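PDB 3T33: G protein coupled receptor from Arabidopsis thaliana, which may play a role in abscisic acid signalling in the plant and belongs, as a zinc-binding member, to the LanC-like protein family. Local coordinates for residues Ser270-Ser275 with Lys280-Val285; Val294-Val299 with Ala408-Tyr413; Ala313-Gly318 with Pro353-Arg358; Glu319-Arg324 with Tyr341-Leu346. One frame throughout, in Å; residues are numbered along the deposited sequence.

Contact 2 is the most central of the four; contact 1, in the loop between helices 250-265 and 291-305, is the most peripheral and the most polar, with a carboxylate, a hydroxyl, an asparagine and two waters at the junction. It is partly buried, contacts 2 to 4 are buried. Contacts 3 and 4 lie about 5 Å apart (centres) and both use helix 308-324, which meets helix 353-375 in one and helix 336-350 in the other. Contact 4 is apolar and aromatic; contact 3 is thin and partly water-mediated. Contact 2 mixes leucine-aromatic packing with one buried hydroxyl pair. Salt bridges join contacts 1 and 3 to contact 4; contact 2 meets the others by packing alone.

Contact 1. Residues Ser270-Ser275 with Lys280-Val285; sequences SGNYLS and KSDRLV
Ser270 and Asp282 meet where the two arms of this loop close on each other. The serine hydroxyl gives its hydrogen bond to one carboxylate oxygen, OG to OD2; the modelled separation of 2.4 Å is very short and its exact value is doubtful. A water makes a second link beside it, accepting from Ser270 N at 3.1 Å and donating to Asp282 OD2 at 2.9 Å, and this oxygen is therefore held by two donors at once. The other carboxylate oxygen, OD1, lies 3.4 Å from Asn272 CB and is also bound by the guanidinium of Arg324 in a salt bridge, which would be expected to favour the charged form of the acid. Asn272 stretches across to the opposite arm because its CG is anti to the backbone N (chi1 -166°). Its amide plane is turned 39° from the plane of the Asp282 carboxylate, and its CG has CG2 of Val285 for a neighbour at 4.2 Å. Further along, a second water joins the backbones by donating to Leu284 O at 3.1 Å and to Tyr273 O at 2.5 Å, the latter short for a water bond and uncertain in its exact value. Behind this first shell the turn is shaped by Gly271, whose phi is positive, and by a weak hydrogen bond from Asn272 N back to Ser270 OG. Leu284 lies about 8 Å (side chain to ion) from the bound zinc. The whole loop connects helix 250-265 with helix 291-305: Tyr273 packs on Val294 and Leu298 of the latter, while Arg324 and Val320 of helix 308-324 close the side behind Asn272.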
loop_
_atom_site.group_PDB
_atom_site.type_symbol
_atom_site.label_atom_id
_atom_site.label_comp_id
_atom_site.label_asym_id
_atom_site.label_seq_id
_atom_site.Cartn_x
_atom_site.Cartn_y
_atom_site.Cartn_z
ATOM N N SER A 270 -20.559 7.566 10.684
ATOM C CA SER A 270 -19.439 6.954 11.437
ATOM C C SER A 270 -18.026 7.503 11.086
ATOM O O SER A 270 -17.062 7.243 11.830
ATOM C CB SER A 270 -19.438 5.442 11.246
ATOM O OG SER A 270 -18.930 5.150 9.961
ATOM N N GLY A 271 -17.899 8.235 9.970
ATOM C CA GLY A 271 -16.613 8.789 9.534
ATOM C C GLY A 271 -15.906 7.888 8.495
ATOM O O GLY A 271 -14.966 8.320 7.827
ATOM N N ASN A 272 -16.336 6.631 8.390
ATOM C CA ASN A 272 -15.951 5.767 7.281
ATOM C C ASN A 272 -16.421 6.301 5.937
ATOM O O ASN A 272 -17.262 7.221 5.881
ATOM C CB ASN A 272 -16.404 4.319 7.516
ATOM C CG ASN A 272 -15.717 3.311 6.539
ATOM O OD1 ASN A 272 -16.220 2.215 6.295
ATOM N ND2 ASN A 272 -14.591 3.711 5.968
ATOM N N TYR A 273 -15.786 5.813 4.864
ATOM C CA TYR A 273 -16.022 6.269 3.471
ATOM C C TYR A 273 -16.788 5.181 2.676
ATOM O O TYR A 273 -16.555 3.967 2.840
ATOM C CB TYR A 273 -14.689 6.632 2.775
ATOM C CG TYR A 273 -14.147 7.924 3.268
ATOM C CD1 TYR A 273 -13.514 8.010 4.508
ATOM C CD2 TYR A 273 -14.332 9.115 2.538
ATOM C CE1 TYR A 273 -13.027 9.231 4.990
ATOM C CE2 TYR A 273 -13.880 10.344 3.018
ATOM C CZ TYR A 273 -13.232 10.390 4.260
ATOM O OH TYR A 273 -12.785 11.581 4.761
ATOM N N LEU A 274 -17.719 5.638 1.844
ATOM C CA LEU A 274 -18.489 4.772 0.944
ATOM C C LEU A 274 -17.577 3.967 0.052
ATOM O O LEU A 274 -16.581 4.498 -0.435
ATOM C CB LEU A 274 -19.366 5.646 0.044
ATOM C CG LEU A 274 -20.658 6.254 0.632
ATOM C CD1 LEU A 274 -20.409 7.033 1.977
ATOM C CD2 LEU A 274 -21.385 7.156 -0.440
ATOM N N SER A 275 -17.898 2.700 -0.175
ATOM C CA SER A 275 -17.273 2.015 -1.295
ATOM C C SER A 275 -17.527 2.667 -2.695
ATOM O O SER A 275 -16.593 2.808 -3.480
ATOM C CB SER A 275 -17.549 0.504 -1.280
ATOM O OG SER A 275 -18.918 0.198 -1.424
ATOM N N LYS A 280 -25.412 2.232 0.509
ATOM C CA LYS A 280 -26.202 2.425 1.725
ATOM C C LYS A 280 -25.629 1.646 2.913
ATOM O O LYS A 280 -26.277 1.533 3.976
ATOM C CB LYS A 280 -27.690 2.078 1.494
ATOM C CG LYS A 280 -28.476 3.143 0.672
ATOM C CD LYS A 280 -29.720 3.673 1.427
ATOM C CE LYS A 280 -30.541 4.658 0.585
ATOM N NZ LYS A 280 -31.821 4.023 0.108
ATOM N N SER A 281 -24.426 1.118 2.729
ATOM C CA SER A 281 -23.878 0.212 3.694
ATOM C C SER A 281 -22.435 0.564 4.101
ATOM O O SER A 281 -21.516 0.628 3.280
ATOM C CB SER A 281 -23.962 -1.214 3.175
ATOM O OG SER A 281 -23.464 -2.121 4.151
ATOM N N ASP A 282 -22.297 0.790 5.398
ATOM C CA ASP A 282 -21.049 1.130 6.060
ATOM C C ASP A 282 -20.509 -0.181 6.600
ATOM O O ASP A 282 -20.853 -0.577 7.675
ATOM C CB ASP A 282 -21.353 2.080 7.223
ATOM C CG ASP A 282 -20.100 2.673 7.853
ATOM O OD1 ASP A 282 -18.976 2.175 7.630
ATOM O OD2 ASP A 282 -20.246 3.654 8.594
ATOM N N ARG A 283 -19.662 -0.845 5.821
ATOM C CA ARG A 283 -19.156 -2.155 6.210
ATOM C C ARG A 283 -17.659 -2.334 5.970
ATOM O O ARG A 283 -16.964 -2.925 6.797
ATOM C CB ARG A 283 -19.933 -3.259 5.488
ATOM C CG ARG A 283 -20.070 -3.044 3.990
ATOM C CD ARG A 283 -21.068 -4.016 3.381
ATOM N NE ARG A 283 -20.526 -4.692 2.205
ATOM C CZ ARG A 283 -20.125 -5.958 2.191
ATOM N NH1 ARG A 283 -20.204 -6.694 3.291
ATOM N NH2 ARG A 283 -19.645 -6.491 1.076
ATOM N N LEU A 284 -17.162 -1.838 4.841
ATOM C CA LEU A 284 -15.753 -2.074 4.488
ATOM C C LEU A 284 -14.746 -1.035 5.023
ATOM O O LEU A 284 -14.889 0.169 4.795
ATOM C CB LEU A 284 -15.600 -2.259 2.962
ATOM C CG LEU A 284 -16.447 -3.420 2.373
ATOM C CD1 LEU A 284 -16.249 -3.568 0.889
ATOM C CD2 LEU A 284 -16.290 -4.804 3.091
ATOM N N VAL A 285 -13.731 -1.516 5.737
ATOM C CA VAL A 285 -12.655 -0.633 6.274
ATOM C C VAL A 285 -11.329 -1.218 5.788
ATOM O O VAL A 285 -10.628 -1.896 6.536
ATOM C CB VAL A 285 -12.722 -0.549 7.822
ATOM C CG1 VAL A 285 -11.643 0.406 8.391
ATOM C CG2 VAL A 285 -14.124 -0.122 8.278
HETATM O O HOH W 1 -22.363 5.270 9.719
HETATM O O HOH W 2 -16.343 1.473 2.419
#

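Contact 2. Residues Val294-Val299 with Ala408-Tyr413; sequences VALTLV and ALFPGY
Leu296 puts one methyl into the angle between two aromatic residues of the C-terminal tail. Its CD2 is 3.6 Å from Phe410 CD2, with Phe410 CB and CG almost as near, and 3.7 Å from Tyr413 CD2; it comes at both rings obliquely, and the leucine and Phe410 side chains cross at about a right angle. Nearer the backbone, the leucine CB lies 3.8 Å from Tyr413 CE2, so that the tyrosine ring runs past the root of the side chain. The phenol then ends on Thr297, again roughly at right angles to it. Tyr413 OH donates to Thr297 OG1 at 2.7 Å, and this oxygen lies in the plane of the ring, at its edge. The threonine hydroxyl is placed beside its own backbone N and anti to the carbonyl carbon (chi1 -48°), which lets it bond back to Gly293 O one turn earlier. Thr297 OG1 thus accepts one hydrogen bond and gives another, and in this buried setting the polar end of Tyr413 is satisfied by the helix. A type II beta turn, with Pro411 and Gly412 at its central positions and Tyr413 N bound to Phe410 O at 3.0 Å, brings the two rings to the same leucine. Trp287 stacks on Phe410 and meets Tyr413 edge-to-face. Phe410 is also close to the metal site, about 6 Å from Cys333 (side chain to side chain). The tail, coming after helix 392-402, therefore packs on helix 291-305, with helix 236-244 alongside Thr297 and Tyr413 and helix 336-350 touching Leu296 through Ser345.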
loop_
_atom_site.group_PDB
_atom_site.type_symbol
_atom_site.label_atom_id
_atom_site.label_comp_id
_atom_site.label_asym_id
_atom_site.label_seq_id
_atom_site.Cartn_x
_atom_site.Cartn_y
_atom_site.Cartn_z
ATOM N N VAL A 294 -8.422 5.646 1.779
ATOM C CA VAL A 294 -8.725 7.063 1.644
ATOM C C VAL A 294 -7.815 7.841 2.592
ATOM O O VAL A 294 -7.201 8.875 2.209
ATOM C CB VAL A 294 -10.206 7.287 1.960
ATOM C CG1 VAL A 294 -10.514 8.795 2.081
ATOM C CG2 VAL A 294 -11.077 6.572 0.911
ATOM N N ALA A 295 -7.659 7.349 3.821
ATOM C CA ALA A 295 -6.732 8.060 4.759
ATOM C C ALA A 295 -5.341 8.282 4.167
ATOM O O ALA A 295 -4.772 9.369 4.212
ATOM C CB ALA A 295 -6.634 7.308 6.027
ATOM N N LEU A 296 -4.788 7.244 3.556
ATOM C CA LEU A 296 -3.501 7.342 2.873
ATOM C C LEU A 296 -3.488 8.448 1.821
ATOM O O LEU A 296 -2.494 9.163 1.618
ATOM C CB LEU A 296 -3.223 5.988 2.247
ATOM C CG LEU A 296 -2.204 5.001 2.811
ATOM C CD1 LEU A 296 -2.017 5.009 4.346
ATOM C CD2 LEU A 296 -2.280 3.516 2.176
ATOM N N THR A 297 -4.608 8.623 1.139
ATOM C CA THR A 297 -4.706 9.668 0.123
ATOM C C THR A 297 -4.812 11.039 0.767
ATOM O O THR A 297 -4.217 11.995 0.291
ATOM C CB THR A 297 -5.930 9.447 -0.763
ATOM O OG1 THR A 297 -5.955 8.083 -1.195
ATOM C CG2 THR A 297 -5.903 10.353 -1.952
ATOM N N LEU A 298 -5.599 11.167 1.821
ATOM C CA LEU A 298 -5.688 12.482 2.518
ATOM C C LEU A 298 -4.323 12.833 3.146
ATOM O O LEU A 298 -3.886 13.974 3.119
ATOM C CB LEU A 298 -6.797 12.470 3.555
ATOM C CG LEU A 298 -8.161 12.376 2.852
ATOM C CD1 LEU A 298 -9.223 12.205 3.870
ATOM C CD2 LEU A 298 -8.377 13.675 2.035
ATOM N N VAL A 299 -3.602 11.840 3.640
ATOM C CA VAL A 299 -2.272 12.160 4.189
ATOM C C VAL A 299 -1.464 12.821 3.136
ATOM O O VAL A 299 -0.818 13.856 3.419
ATOM C CB VAL A 299 -1.506 10.930 4.783
ATOM C CG1 VAL A 299 0.025 11.202 4.870
ATOM C CG2 VAL A 299 -2.060 10.583 6.131
ATOM N N ALA A 408 8.610 4.142 5.713
ATOM C CA ALA A 408 7.622 3.134 5.310
ATOM C C ALA A 408 6.574 3.675 4.368
ATOM O O ALA A 408 5.941 4.667 4.687
ATOM C CB ALA A 408 6.938 2.577 6.506
ATOM N N LEU A 409 6.445 3.014 3.212
ATOM C CA LEU A 409 5.467 3.324 2.142
ATOM C C LEU A 409 4.533 2.144 1.790
ATOM O O LEU A 409 5.042 1.099 1.479
ATOM C CB LEU A 409 6.222 3.744 0.888
ATOM C CG LEU A 409 7.076 5.006 1.112
ATOM C CD1 LEU A 409 8.060 5.270 -0.102
ATOM C CD2 LEU A 409 6.214 6.258 1.380
ATOM N N PHE A 410 3.191 2.313 1.838
ATOM C CA PHE A 410 2.270 1.219 1.447
ATOM C C PHE A 410 2.662 0.737 0.004
ATOM O O PHE A 410 2.756 1.542 -0.901
ATOM C CB PHE A 410 0.821 1.679 1.511
ATOM C CG PHE A 410 -0.210 0.578 1.260
ATOM C CD1 PHE A 410 -0.425 0.049 -0.002
ATOM C CD2 PHE A 410 -1.006 0.125 2.281
ATOM C CE1 PHE A 410 -1.417 -0.951 -0.223
ATOM C CE2 PHE A 410 -1.967 -0.879 2.064
ATOM C CZ PHE A 410 -2.155 -1.403 0.791
ATOM N N PRO A 411 2.974 -0.567 -0.160
ATOM C CA PRO A 411 3.538 -1.081 -1.441
ATOM C C PRO A 411 2.560 -0.837 -2.608
ATOM O O PRO A 411 1.350 -1.143 -2.501
ATOM C CB PRO A 411 3.713 -2.574 -1.181
ATOM C CG PRO A 411 2.688 -2.899 -0.125
ATOM C CD PRO A 411 2.491 -1.637 0.724
ATOM N N GLY A 412 3.040 -0.237 -3.689
ATOM C CA GLY A 412 2.160 -0.008 -4.819
ATOM C C GLY A 412 1.141 1.111 -4.596
ATOM O O GLY A 412 0.247 1.293 -5.413
ATOM N N TYR A 413 1.283 1.856 -3.493
ATOM C CA TYR A 413 0.377 2.962 -3.235
ATOM C C TYR A 413 1.096 4.274 -2.928
ATOM O O TYR A 413 0.988 5.267 -3.661
ATOM C CB TYR A 413 -0.651 2.644 -2.156
ATOM C CG TYR A 413 -1.900 3.539 -2.298
ATOM C CD1 TYR A 413 -2.812 3.341 -3.387
ATOM C CD2 TYR A 413 -2.149 4.592 -1.407
ATOM C CE1 TYR A 413 -3.975 4.136 -3.541
ATOM C CE2 TYR A 413 -3.317 5.414 -1.532
ATOM C CZ TYR A 413 -4.213 5.188 -2.609
ATOM O OH TYR A 413 -5.315 6.014 -2.783
#

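Contact 3. Residues Ala313-Gly318 with Pro353-Arg358; sequences AAMEAG and PKYLYR
Van der Waals contact comes down to Met315 and Tyr355, whose side chains cross at about a right angle. The methionine brings its CG to 3.4 Å from the hydroxyl oxygen, Tyr355 OH, and approaches the ring obliquely; the apolar pair is Met315 CG with Tyr355 CZ, at 4.2 Å. The phenol gets there because Tyr355 CG is anti to the carbonyl carbon of its own residue (chi1 -70°), sending the ring across from helix 353-375. Lys354 CE lies 3.7 Å above one face of that ring, offset toward the rim.

Hydrogen bonding between the helices runs through a water. It accepts from Tyr355 OH at 2.9 Å, lying in the plane of the ring, and donates to Met315 O at 2.6 Å, reaching a backbone carbonyl of the facing helix. This is helix-to-helix packing in the alpha/alpha barrel (toroid) of the LanC-like fold, between helices 308-324 and 353-375, with helix 336-350 touching Tyr355 through Leu346, Tyr347 and Thr350.

Charge is supplied by Arg358. Its NH1 stays a long 4.4 Å from Gly318 O, and its real partners are acids: Glu319 takes NH1 and Glu17 takes NH2 in salt bridges, while Trp322 receives the guanidinium in a cation-pi contact.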
loop_
_atom_site.group_PDB
_atom_site.type_symbol
_atom_site.label_atom_id
_atom_site.label_comp_id
_atom_site.label_asym_id
_atom_site.label_seq_id
_atom_site.Cartn_x
_atom_site.Cartn_y
_atom_site.Cartn_z
ATOM N N ALA A 313 -9.079 15.655 8.372
ATOM C CA ALA A 313 -9.811 14.568 7.748
ATOM C C ALA A 313 -8.988 13.262 7.771
ATOM O O ALA A 313 -9.524 12.184 8.058
ATOM C CB ALA A 313 -10.210 14.944 6.332
ATOM N N ALA A 314 -7.685 13.390 7.484
ATOM C CA ALA A 314 -6.734 12.257 7.588
ATOM C C ALA A 314 -6.739 11.686 8.996
ATOM O O ALA A 314 -6.825 10.467 9.153
ATOM C CB ALA A 314 -5.308 12.680 7.213
ATOM N N MET A 315 -6.687 12.570 10.010
ATOM C CA MET A 315 -6.662 12.134 11.401
ATOM C C MET A 315 -7.938 11.451 11.718
ATOM O O MET A 315 -7.940 10.421 12.397
ATOM C CB MET A 315 -6.347 13.281 12.403
ATOM C CG MET A 315 -4.855 13.766 12.360
ATOM S SD MET A 315 -4.263 15.175 13.418
ATOM C CE MET A 315 -5.509 16.398 13.133
ATOM N N GLU A 316 -9.033 11.967 11.190
ATOM C CA GLU A 316 -10.349 11.373 11.499
ATOM C C GLU A 316 -10.550 10.023 10.871
ATOM O O GLU A 316 -11.209 9.153 11.444
ATOM C CB GLU A 316 -11.471 12.306 11.028
ATOM C CG GLU A 316 -11.568 13.561 11.847
ATOM C CD GLU A 316 -12.856 14.369 11.537
ATOM O OE1 GLU A 316 -12.745 15.622 11.408
ATOM O OE2 GLU A 316 -13.964 13.755 11.423
ATOM N N ALA A 317 -10.035 9.869 9.649
ATOM C CA ALA A 317 -10.012 8.578 8.973
ATOM C C ALA A 317 -9.156 7.578 9.794
ATOM O O ALA A 317 -9.522 6.423 9.934
ATOM C CB ALA A 317 -9.471 8.739 7.544
ATOM N N GLY A 318 -8.051 8.059 10.377
ATOM C CA GLY A 318 -7.244 7.270 11.301
ATOM C C GLY A 318 -7.975 6.730 12.521
ATOM O O GLY A 318 -7.651 5.625 13.013
ATOM N N PRO A 353 4.132 10.527 18.232
ATOM C CA PRO A 353 4.483 9.115 18.506
ATOM C C PRO A 353 3.275 8.286 18.809
ATOM O O PRO A 353 3.394 7.082 18.853
ATOM C CB PRO A 353 5.342 9.197 19.783
ATOM C CG PRO A 353 4.835 10.540 20.476
ATOM C CD PRO A 353 4.679 11.436 19.280
ATOM N N LYS A 354 2.134 8.920 19.086
ATOM C CA LYS A 354 0.853 8.199 19.214
ATOM C C LYS A 354 0.532 7.312 17.953
ATOM O O LYS A 354 0.023 6.165 18.048
ATOM C CB LYS A 354 -0.281 9.242 19.415
ATOM C CG LYS A 354 -1.685 8.699 19.045
ATOM C CD LYS A 354 -2.876 9.629 19.353
ATOM C CE LYS A 354 -3.068 10.733 18.307
ATOM N NZ LYS A 354 -4.013 11.860 18.770
ATOM N N TYR A 355 0.809 7.879 16.777
ATOM C CA TYR A 355 0.594 7.218 15.491
ATOM C C TYR A 355 1.564 6.069 15.305
ATOM O O TYR A 355 1.135 4.983 14.932
ATOM C CB TYR A 355 0.606 8.269 14.360
ATOM C CG TYR A 355 -0.630 9.155 14.441
ATOM C CD1 TYR A 355 -1.887 8.568 14.501
ATOM C CD2 TYR A 355 -0.554 10.551 14.475
ATOM C CE1 TYR A 355 -3.070 9.319 14.596
ATOM C CE2 TYR A 355 -1.751 11.355 14.557
ATOM C CZ TYR A 355 -2.990 10.706 14.622
ATOM O OH TYR A 355 -4.191 11.379 14.688
ATOM N N LEU A 356 2.844 6.249 15.630
ATOM C CA LEU A 356 3.809 5.093 15.690
ATOM C C LEU A 356 3.360 3.993 16.639
ATOM O O LEU A 356 3.398 2.741 16.342
ATOM C CB LEU A 356 5.155 5.521 16.224
ATOM C CG LEU A 356 6.422 4.836 15.704
ATOM C CD1 LEU A 356 7.495 4.823 16.767
ATOM C CD2 LEU A 356 6.217 3.455 15.092
ATOM N N TYR A 357 2.922 4.461 17.802
ATOM C CA TYR A 357 2.393 3.526 18.755
ATOM C C TYR A 357 1.215 2.721 18.181
ATOM O O TYR A 357 1.073 1.528 18.439
ATOM C CB TYR A 357 1.963 4.233 20.038
ATOM C CG TYR A 357 1.288 3.279 20.919
ATOM C CD1 TYR A 357 2.009 2.323 21.639
ATOM C CD2 TYR A 357 -0.075 3.236 20.964
ATOM C CE1 TYR A 357 1.356 1.387 22.431
ATOM C CE2 TYR A 357 -0.698 2.328 21.702
ATOM C CZ TYR A 357 0.004 1.414 22.452
ATOM O OH TYR A 357 -0.747 0.506 23.206
ATOM N N ARG A 358 0.337 3.388 17.449
ATOM C CA ARG A 358 -0.785 2.695 16.849
ATOM C C ARG A 358 -0.357 1.660 15.804
ATOM O O ARG A 358 -0.928 0.592 15.769
ATOM C CB ARG A 358 -1.851 3.671 16.358
ATOM C CG ARG A 358 -2.681 4.229 17.522
ATOM C CD ARG A 358 -3.653 5.291 17.036
ATOM N NE ARG A 358 -4.437 5.789 18.155
ATOM C CZ ARG A 358 -5.512 6.563 18.059
ATOM N NH1 ARG A 358 -5.963 6.952 16.884
ATOM N NH2 ARG A 358 -6.111 6.956 19.164
HETATM O O HOH W 3 -6.330 9.491 14.206
#

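Contact 4. Residues Glu319-Arg324 with Tyr341-Leu346; sequences EVVWSR and YVFLSL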
loop_
_atom_site.group_PDB
_atom_site.type_symbol
_atom_site.label_atom_id
_atom_site.label_comp_id
_atom_site.label_asym_id
_atom_site.label_seq_id
_atom_site.Cartn_x
_atom_site.Cartn_y
_atom_site.Cartn_z
ATOM N N GLU A 319 -8.958 7.488 13.034
ATOM C CA GLU A 319 -9.772 7.002 14.182
ATOM C C GLU A 319 -10.694 5.871 13.786
ATOM O O GLU A 319 -10.909 4.952 14.540
ATOM C CB GLU A 319 -10.610 8.129 14.791
ATOM C CG GLU A 319 -9.793 9.281 15.306
ATOM C CD GLU A 319 -8.891 8.875 16.457
ATOM O OE1 GLU A 319 -9.323 8.089 17.313
ATOM O OE2 GLU A 319 -7.752 9.353 16.512
ATOM N N VAL A 320 -11.252 5.917 12.596
ATOM C CA VAL A 320 -12.064 4.804 12.106
ATOM C C VAL A 320 -11.243 3.518 11.968
ATOM O O VAL A 320 -11.666 2.408 12.370
ATOM C CB VAL A 320 -12.588 5.179 10.750
ATOM C CG1 VAL A 320 -13.367 4.004 10.130
ATOM C CG2 VAL A 320 -13.403 6.475 10.893
ATOM N N VAL A 321 -10.048 3.657 11.390
ATOM C CA VAL A 321 -9.089 2.518 11.378
ATOM C C VAL A 321 -8.720 2.056 12.807
ATOM O O VAL A 321 -8.723 0.847 13.132
ATOM C CB VAL A 321 -7.851 2.872 10.555
ATOM C CG1 VAL A 321 -7.024 1.598 10.295
ATOM C CG2 VAL A 321 -8.325 3.472 9.212
ATOM N N TRP A 322 -8.459 3.007 13.694
ATOM C CA TRP A 322 -8.110 2.585 15.050
ATOM C C TRP A 322 -9.220 1.772 15.709
ATOM O O TRP A 322 -8.928 0.774 16.392
ATOM C CB TRP A 322 -7.645 3.763 15.911
ATOM C CG TRP A 322 -7.186 3.416 17.283
ATOM C CD1 TRP A 322 -7.720 3.877 18.437
ATOM C CD2 TRP A 322 -6.070 2.569 17.665
ATOM N NE1 TRP A 322 -7.044 3.351 19.502
ATOM C CE2 TRP A 322 -6.025 2.559 19.068
ATOM C CE3 TRP A 322 -5.128 1.803 16.953
ATOM C CZ2 TRP A 322 -5.048 1.826 19.810
ATOM C CZ3 TRP A 322 -4.146 1.057 17.684
ATOM C CH2 TRP A 322 -4.123 1.088 19.095
ATOM N N SER A 323 -10.488 2.134 15.515
ATOM C CA SER A 323 -11.513 1.318 16.174
ATOM C C SER A 323 -12.039 0.151 15.372
ATOM O O SER A 323 -12.404 -0.881 15.951
ATOM C CB SER A 323 -12.676 2.160 16.714
ATOM O OG SER A 323 -13.560 2.509 15.675
ATOM N N ARG A 324 -12.059 0.258 14.057
ATOM C CA ARG A 324 -12.649 -0.836 13.274
ATOM C C ARG A 324 -11.647 -1.515 12.332
ATOM O O ARG A 324 -12.039 -2.404 11.572
ATOM C CB ARG A 324 -13.837 -0.317 12.463
ATOM C CG ARG A 324 -15.068 0.187 13.289
ATOM C CD ARG A 324 -15.969 1.125 12.425
ATOM N NE ARG A 324 -16.602 0.386 11.333
ATOM C CZ ARG A 324 -17.296 0.938 10.344
ATOM N NH1 ARG A 324 -17.494 2.259 10.269
ATOM N NH2 ARG A 324 -17.821 0.146 9.422
ATOM N N TYR A 341 -0.370 0.692 7.837
ATOM C CA TYR A 341 0.214 1.800 7.075
ATOM C C TYR A 341 -0.545 3.065 7.280
ATOM O O TYR A 341 0.012 4.187 7.161
ATOM C CB TYR A 341 0.298 1.475 5.569
ATOM C CG TYR A 341 1.540 0.642 5.193
ATOM C CD1 TYR A 341 2.790 1.234 5.043
ATOM C CD2 TYR A 341 1.453 -0.734 5.039
ATOM C CE1 TYR A 341 3.929 0.443 4.740
ATOM C CE2 TYR A 341 2.586 -1.516 4.751
ATOM C CZ TYR A 341 3.796 -0.927 4.568
ATOM O OH TYR A 341 4.913 -1.693 4.240
ATOM N N VAL A 342 -1.816 2.949 7.595
ATOM C CA VAL A 342 -2.514 4.196 7.964
ATOM C C VAL A 342 -1.785 4.918 9.118
ATOM O O VAL A 342 -1.479 6.121 9.021
ATOM C CB VAL A 342 -3.998 3.939 8.354
ATOM C CG1 VAL A 342 -4.623 5.216 8.789
ATOM C CG2 VAL A 342 -4.778 3.432 7.151
ATOM N N PHE A 343 -1.462 4.191 10.187
ATOM C CA PHE A 343 -0.764 4.835 11.312
ATOM C C PHE A 343 0.618 5.323 10.999
ATOM O O PHE A 343 0.982 6.413 11.367
ATOM C CB PHE A 343 -0.832 3.919 12.541
ATOM C CG PHE A 343 -2.221 3.412 12.785
ATOM C CD1 PHE A 343 -3.278 4.318 12.867
ATOM C CD2 PHE A 343 -2.483 2.050 12.872
ATOM C CE1 PHE A 343 -4.570 3.875 13.114
ATOM C CE2 PHE A 343 -3.751 1.587 13.111
ATOM C CZ PHE A 343 -4.820 2.488 13.204
ATOM N N LEU A 344 1.384 4.513 10.291
ATOM C CA LEU A 344 2.668 4.908 9.717
ATOM C C LEU A 344 2.545 6.134 8.861
ATOM O O LEU A 344 3.416 6.999 8.903
ATOM C CB LEU A 344 3.236 3.800 8.842
ATOM C CG LEU A 344 3.605 2.613 9.706
ATOM C CD1 LEU A 344 4.077 1.445 8.786
ATOM C CD2 LEU A 344 4.690 2.952 10.750
ATOM N N SER A 345 1.475 6.251 8.114
ATOM C CA SER A 345 1.345 7.420 7.266
ATOM C C SER A 345 1.095 8.689 8.091
ATOM O O SER A 345 1.571 9.770 7.754
ATOM C CB SER A 345 0.194 7.239 6.233
ATOM O OG SER A 345 0.430 8.075 5.070
ATOM N N LEU A 346 0.320 8.543 9.164
ATOM C CA LEU A 346 -0.080 9.689 10.009
ATOM C C LEU A 346 1.164 10.126 10.826
ATOM O O LEU A 346 1.476 11.326 10.961
ATOM C CB LEU A 346 -1.257 9.276 10.909
ATOM C CG LEU A 346 -2.571 9.287 10.124
ATOM C CD1 LEU A 346 -3.636 8.497 10.826
ATOM C CD2 LEU A 346 -2.989 10.735 9.941
#
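The Trp322 indole turns the edge of its six-membered ring to the face of Phe343 in an offset edge-to-face pair, the planes 84° apart and the centroids 5.7 Å from each other. The closest side-chain atoms are Trp322 CE3 and Phe343 CZ, at 3.8 Å. At the phenyl's own edge, in its plane, sits the backbone of the other helix: Trp322 N is 3.7 Å from CZ. Val321 CG1 comes to CZ obliquely, also at 3.8 Å, and the valine and phenylalanine side chains slide past each other in opposite directions. CZ takes the closest approaches, with CE1 and CE2 touching beside it. Phe343 delivers it by keeping CG beside its backbone N and anti to the carbonyl carbon (chi1 -48°). Beyond this pair, Phe362 meets Phe343 edge-to-face, Arg358 makes a cation-pi contact with the indole, and Trp322 NE1 is hydrogen-bonded to Glu17, which probably helps to set the turn of the indole.

Next to the rings the valines meet tip to tip. Val321 CG2 touches both methyls of Val342, CG1 and CG2, at 4.1 Å each, a purely apolar contact beside the aromatic pair. All four residues are buried.

The two helix segments run in broadly opposite directions, 144° between them, with 10.3 Å at the closest approach of their axes. Helix 308-324 thus lies against helix 336-350. Helix 291-305 covers one flank, its Pro292 reaching Val342, and helix 353-375 the other, where Ala361 touches Trp322.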